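Side-chain contacts in protein (soluble lytic transglycosylase SLT70) (Escherichia coli, PDB 1QSA), which cleaves the beta-1,4-glycosidic bonds between N-acetylmuramic acid and N-acetylglucosamine in peptidoglycan, with formation of a 1,6-anhydro bond in the N-acetylmuramic acid residue: residues W274-D277 against A278-R281; N305-L308 against A309-P312; E289-V292 against R293-G297. One frame throughout, in Å; residues are numbered along the deposited sequence.

Contact 1 of 3, residues W274-D277 against A278-R281; sequences WRDD and AIMR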
# COMPACT_ATOMS: atom_id res chain seq x y z
N TRP A 274 -15.85 23.80 20.76
CA TRP A 274 -14.57 23.47 21.36
C TRP A 274 -13.62 22.97 20.27
O TRP A 274 -12.47 23.38 20.22
CB TRP A 274 -14.76 22.37 22.42
CG TRP A 274 -13.52 22.07 23.20
CD1 TRP A 274 -13.15 22.64 24.39
CD2 TRP A 274 -12.47 21.17 22.84
NE1 TRP A 274 -11.92 22.15 24.78
CE2 TRP A 274 -11.48 21.25 23.85
CE3 TRP A 274 -12.26 20.30 21.75
CZ2 TRP A 274 -10.30 20.49 23.81
CZ3 TRP A 274 -11.08 19.55 21.71
CH2 TRP A 274 -10.12 19.65 22.73
N ARG A 275 -14.13 22.10 19.41
CA ARG A 275 -13.34 21.54 18.30
C ARG A 275 -12.80 22.63 17.39
O ARG A 275 -11.62 22.64 17.07
CB ARG A 275 -14.19 20.57 17.48
CG ARG A 275 -13.51 20.03 16.22
CD ARG A 275 -14.53 19.50 15.21
NE ARG A 275 -15.36 20.60 14.72
CZ ARG A 275 -16.67 20.51 14.44
NH1 ARG A 275 -17.33 19.37 14.56
NH2 ARG A 275 -17.30 21.60 14.02
N ASP A 276 -13.66 23.56 16.99
CA ASP A 276 -13.21 24.63 16.10
C ASP A 276 -12.22 25.58 16.73
O ASP A 276 -11.35 26.13 16.03
CB ASP A 276 -14.40 25.36 15.47
CG ASP A 276 -15.14 24.48 14.46
OD1 ASP A 276 -14.63 23.39 14.10
OD2 ASP A 276 -16.23 24.87 14.01
N ASP A 277 -12.33 25.78 18.04
CA ASP A 277 -11.38 26.64 18.74
C ASP A 277 -10.04 25.90 18.75
O ASP A 277 -9.00 26.50 18.49
CB ASP A 277 -11.85 26.92 20.18
CG ASP A 277 -10.78 27.62 21.02
OD1 ASP A 277 -10.66 28.86 20.93
OD2 ASP A 277 -10.06 26.92 21.77
N ALA A 278 -10.08 24.60 19.01
CA ALA A 278 -8.86 23.78 19.02
C ALA A 278 -8.17 23.80 17.66
O ALA A 278 -6.96 24.02 17.57
CB ALA A 278 -9.18 22.35 19.43
N ILE A 279 -8.95 23.65 16.58
CA ILE A 279 -8.36 23.66 15.24
C ILE A 279 -7.80 25.03 14.87
O ILE A 279 -6.78 25.11 14.19
CB ILE A 279 -9.35 23.14 14.17
CG1 ILE A 279 -9.81 21.72 14.53
CG2 ILE A 279 -8.65 23.07 12.81
CD1 ILE A 279 -10.92 21.20 13.67
N MET A 280 -8.43 26.10 15.36
CA MET A 280 -7.95 27.46 15.10
C MET A 280 -6.56 27.68 15.70
O MET A 280 -5.76 28.45 15.18
CB MET A 280 -8.92 28.50 15.67
CG MET A 280 -10.19 28.72 14.85
SD MET A 280 -9.83 29.39 13.21
CE MET A 280 -9.46 31.11 13.60
N ARG A 281 -6.28 26.97 16.79
CA ARG A 281 -5.00 27.05 17.49
C ARG A 281 -4.01 25.97 17.06
O ARG A 281 -2.89 25.89 17.58
CB ARG A 281 -5.22 26.95 19.00
CG ARG A 281 -6.02 28.10 19.57
CD ARG A 281 -5.79 28.22 21.07
NE ARG A 281 -6.82 27.57 21.87
CZ ARG A 281 -6.80 27.51 23.20
NH1 ARG A 281 -5.79 28.04 23.88
NH2 ARG A 281 -7.78 26.90 23.84

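Contact 2 of 3, residues N305-L308 against A309-P312; sequences NTWL and ARLP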
# COMPACT_ATOMS: atom_id res chain seq x y z
N ASN A 305 -14.67 29.00 3.16
CA ASN A 305 -13.85 30.20 3.04
C ASN A 305 -12.94 30.33 4.27
O ASN A 305 -11.73 30.50 4.13
CB ASN A 305 -14.74 31.45 2.91
CG ASN A 305 -13.92 32.72 2.70
OD1 ASN A 305 -13.88 33.60 3.57
ND2 ASN A 305 -13.26 32.82 1.56
N THR A 306 -13.52 30.18 5.45
CA THR A 306 -12.77 30.29 6.70
C THR A 306 -11.64 29.28 6.84
O THR A 306 -10.49 29.64 7.10
CB THR A 306 -13.70 30.11 7.91
OG1 THR A 306 -14.66 31.18 7.94
CG2 THR A 306 -12.90 30.10 9.23
N TRP A 307 -11.97 28.01 6.65
CA TRP A 307 -10.99 26.94 6.80
C TRP A 307 -9.94 26.80 5.70
O TRP A 307 -8.79 26.46 5.98
CB TRP A 307 -11.72 25.63 7.12
CG TRP A 307 -12.44 25.72 8.45
CD1 TRP A 307 -13.79 25.81 8.64
CD2 TRP A 307 -11.84 25.81 9.75
NE1 TRP A 307 -14.07 25.96 9.98
CE2 TRP A 307 -12.89 25.96 10.68
CE3 TRP A 307 -10.52 25.77 10.22
CZ2 TRP A 307 -12.66 26.07 12.06
CZ3 TRP A 307 -10.29 25.89 11.59
CH2 TRP A 307 -11.36 26.03 12.49
N LEU A 308 -10.30 27.10 4.45
CA LEU A 308 -9.32 27.03 3.36
C LEU A 308 -8.22 28.06 3.63
O LEU A 308 -7.04 27.82 3.34
CB LEU A 308 -9.97 27.35 2.02
CG LEU A 308 -9.99 26.35 0.85
CD1 LEU A 308 -9.42 27.03 -0.37
CD2 LEU A 308 -9.27 25.04 1.15
N ALA A 309 -8.62 29.20 4.20
CA ALA A 309 -7.67 30.27 4.51
C ALA A 309 -6.74 29.92 5.68
O ALA A 309 -5.67 30.52 5.81
CB ALA A 309 -8.44 31.58 4.80
N ARG A 310 -7.15 28.97 6.53
CA ARG A 310 -6.32 28.56 7.67
C ARG A 310 -5.21 27.58 7.28
O ARG A 310 -4.31 27.31 8.07
CB ARG A 310 -7.17 27.93 8.78
CG ARG A 310 -8.28 28.82 9.33
CD ARG A 310 -7.71 30.03 10.03
NE ARG A 310 -6.93 29.67 11.22
CZ ARG A 310 -6.37 30.57 12.02
NH1 ARG A 310 -6.49 31.87 11.76
NH2 ARG A 310 -5.68 30.18 13.09
N LEU A 311 -5.29 27.04 6.07
CA LEU A 311 -4.26 26.11 5.59
C LEU A 311 -2.94 26.84 5.42
O LEU A 311 -2.91 28.01 5.04
CB LEU A 311 -4.65 25.54 4.23
CG LEU A 311 -5.78 24.52 4.21
CD1 LEU A 311 -6.24 24.30 2.79
CD2 LEU A 311 -5.29 23.22 4.85
N PRO A 312 -1.82 26.18 5.78
CA PRO A 312 -0.55 26.88 5.59
C PRO A 312 -0.31 27.02 4.09
O PRO A 312 -0.88 26.27 3.28
CB PRO A 312 0.47 25.96 6.26
CG PRO A 312 -0.17 24.62 6.25
CD PRO A 312 -1.63 24.91 6.51

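Contact 3 of 3, residues E289-V292 against R293-G297; sequences ERRV and RMALG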
# COMPACT_ATOMS: atom_id res chain seq x y z
N GLU A 289 -7.10 20.31 7.11
CA GLU A 289 -7.65 19.75 5.87
C GLU A 289 -8.91 18.93 6.15
O GLU A 289 -9.88 18.96 5.38
CB GLU A 289 -6.62 18.89 5.14
CG GLU A 289 -5.52 19.73 4.48
CD GLU A 289 -4.44 18.89 3.83
OE1 GLU A 289 -4.03 17.87 4.42
OE2 GLU A 289 -4.00 19.25 2.72
N ARG A 290 -8.89 18.16 7.25
CA ARG A 290 -10.07 17.37 7.61
C ARG A 290 -11.25 18.31 7.90
O ARG A 290 -12.39 18.01 7.53
CB ARG A 290 -9.79 16.47 8.82
CG ARG A 290 -11.00 15.60 9.25
CD ARG A 290 -11.50 14.67 8.13
NE ARG A 290 -12.71 13.94 8.49
CZ ARG A 290 -13.95 14.36 8.23
NH1 ARG A 290 -14.15 15.50 7.59
NH2 ARG A 290 -15.00 13.62 8.59
N ARG A 291 -10.96 19.46 8.52
CA ARG A 291 -11.99 20.45 8.83
C ARG A 291 -12.53 21.09 7.55
O ARG A 291 -13.72 21.41 7.46
CB ARG A 291 -11.45 21.51 9.79
CG ARG A 291 -12.51 22.49 10.29
CD ARG A 291 -13.70 21.76 10.89
NE ARG A 291 -14.76 22.68 11.35
CZ ARG A 291 -15.72 23.16 10.57
NH1 ARG A 291 -15.75 22.85 9.27
NH2 ARG A 291 -16.64 23.98 11.08
N VAL A 292 -11.65 21.31 6.57
CA VAL A 292 -12.06 21.86 5.27
C VAL A 292 -13.01 20.84 4.62
O VAL A 292 -14.03 21.21 4.02
CB VAL A 292 -10.83 22.06 4.32
CG1 VAL A 292 -11.28 22.32 2.89
CG2 VAL A 292 -9.95 23.22 4.83
N ARG A 293 -12.67 19.56 4.73
CA ARG A 293 -13.51 18.52 4.15
C ARG A 293 -14.88 18.46 4.81
O ARG A 293 -15.88 18.19 4.14
CB ARG A 293 -12.81 17.15 4.16
CG ARG A 293 -11.64 17.10 3.17
CD ARG A 293 -11.05 15.71 2.98
NE ARG A 293 -10.06 15.75 1.90
CZ ARG A 293 -8.75 15.91 2.07
NH1 ARG A 293 -8.23 15.91 3.29
NH2 ARG A 293 -7.94 15.98 1.02
N MET A 294 -14.93 18.76 6.11
CA MET A 294 -16.21 18.79 6.83
C MET A 294 -17.09 19.90 6.24
O MET A 294 -18.30 19.71 6.06
CB MET A 294 -15.99 19.05 8.33
CG MET A 294 -17.31 19.24 9.09
SD MET A 294 -17.07 19.46 10.85
CE MET A 294 -17.16 17.79 11.41
N ALA A 295 -16.49 21.05 5.96
CA ALA A 295 -17.23 22.16 5.36
C ALA A 295 -17.73 21.77 3.97
O ALA A 295 -18.88 22.04 3.61
CB ALA A 295 -16.33 23.41 5.28
N LEU A 296 -16.87 21.12 3.17
CA LEU A 296 -17.26 20.69 1.83
C LEU A 296 -18.37 19.63 1.88
O LEU A 296 -19.28 19.63 1.06
CB LEU A 296 -16.07 20.08 1.08
CG LEU A 296 -15.04 21.06 0.51
CD1 LEU A 296 -13.88 20.27 -0.11
CD2 LEU A 296 -15.68 21.98 -0.53
N GLY A 297 -18.28 18.75 2.86
CA GLY A 297 -19.26 17.68 2.98
C GLY A 297 -20.63 18.12 3.48
O GLY A 297 -21.57 17.33 3.44
O HOH W 1 -5.45 15.54 4.05
O HOH W 2 -5.19 17.00 1.21

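Contact 1 of 3, residues W274-D277 against A278-R281
The indole of Trp-274 reaches forward to Ala-278, one turn on, near the C-terminal end of helix 269-280 in the alpha-superhelix. The Ala-278 methyl stands over one ring face, offset toward the rim, with CB 4.1 Å from Trp-274 CZ3. CG of the tryptophan is anti to its own N (chi1 -173°), which carries the indole up toward that methyl; Arg-234 adds a cation-pi contact. Arg-275 runs alongside Ile-279, both pointing the same way, and its CG lies 3.8 Å from Ile-279 CD1. Farther out the chain bends and turns its guanidinium side-on to Asp-276. There Arg-275 NE (2.9 Å) and NH2 (3.2 Å) both bond to Asp-276 OD1, in the guanidinium plane but from the same face above the carboxylate. OD1 also takes a salt bridge from Arg-291. Asp-277 then meets Arg-281: Asp-277 OD2 uses its syn lone pair for Arg-281 NH2 at 3.1 Å and takes a weak bond from Arg-281 NE, the carboxylate and guanidinium planes standing 62° apart. The two acids thus differ: Asp-276, held by two arginines, is likely to stay firmly ionised, whereas the exposed, angled pair of Asp-277 and Arg-281 is probably the looser clasp.

Contact 2 of 3, residues N305-L308 against A309-P312
Leu-308 and Leu-311 meet at the frayed C-terminal end of helix 301-310, where this helix of the alpha-superhelix gives way to the extended backbone of Leu-311 and Pro-312. Their side chains lie across one another, and methyl CD2 of Leu-308 comes within 3.5 Å of methyl CD1 of Leu-311. The second side-chain touch is made by Arg-310, whose CG approaches the six-membered ring of Trp-307 obliquely, 3.9 Å from CE3. Its guanidinium goes on past the indole rather than stacking on it, the two planes being 86° apart, and its NH2 makes a weak hydrogen bond to Met-280 O.

Around these touches the backbone bonding changes step. Ala-309 N still reaches four residues back to Asn-305 O, but weakly. Arg-310 N then bonds Trp-307 O at 3.0 Å, three residues back and from well above the carbonyl plane, with a second, weak bond to Thr-306 O. Leu-311 N likewise turns to Leu-308 O in a weak bond, and with this three-residue step the two leucines, both buried, come together.

Farther out, Trp-321 of helix 319-331 packs on both leucines, while Ile-288 and Glu-289 of helix 285-298 also touch Leu-311. Replacing Leu-311 by an alanine would probably open a gap beside Leu-308 and Trp-321 and leave Leu-308 CD2 without its methyl partner. On the exposed side, Thr-306 OG1 is bonded to Arg-302 O in the preceding turn. Arg-310 CG, anti to its carbonyl carbon (chi1 -59°), leans back over the preceding turn, and bends at chi2 and chi3 send the rest of the chain outward; Arg-310 CG rests 3.2 Å from Thr-306 O.

Contact 3 of 3, residues E289-V292 against R293-G297
Glu-289 OE2 accepts from Lys-318 NZ in a salt bridge, from Trp-321 NE1 and, more weakly, from water 2, which links it to Arg-293 NH2. Water 1 makes a second link, donating to Glu-289 OE1 at 2.8 Å and accepting from Arg-293 NH1 at 2.9 Å in the guanidinium plane. Acid and base one turn apart on helix 285-298 are thus joined through two waters, Glu-289 OE1 and Arg-293 NH1 staying 4.8 Å apart. Extended from CG to NE, Arg-293 reaches on to a salt bridge with Glu-577. On another side of the helix Met-294 crosses Arg-291 obliquely, its SD over one guanidinium face, offset toward the rim and 3.9 Å from Arg-291 CZ. A bend at chi2 (53°) turns the arginine forward along the helix, toward its C-terminal end, bringing Arg-291 NH1 to 3.9 Å from Met-294 CB; Arg-291 NE is salt-bridged to Asp-276. Arg-290 bends the same way, its guanidinium edge turned toward Met-294 N. Val-292 and Leu-296 pack more loosely on the side of helices 301-310 and 319-331. The Glu-289 carboxylate is probably stabilised directly by Lys-318 and the Trp-321 indole N-H, and by Arg-293 only through water.

How the contacts relate
Three consecutive helices of the superhelix carry the contacts in chain order 1, 3, 2, and each touches the other two. Contacts 2 and 3 lie closest, centres about 10 Å apart; the centre of contact 1 is about 13 Å from that of contact 2 and about 14 Å from that of contact 3. Trp-307 of contact 2 reaches both of the others: its NE1 is 3.3 Å from Arg-291 CZ, and its CZ3 is 3.5 Å from Ile-279 CG2. Arg-291 NE bonds Asp-276 OD1 at 2.9 Å, tying contact 3 to contact 1. All three lie away from the predicted catalytic Glu-478; a sulfate, probably from the crystallisation liquor, sits about 6 Å from the Glu-289 side chain.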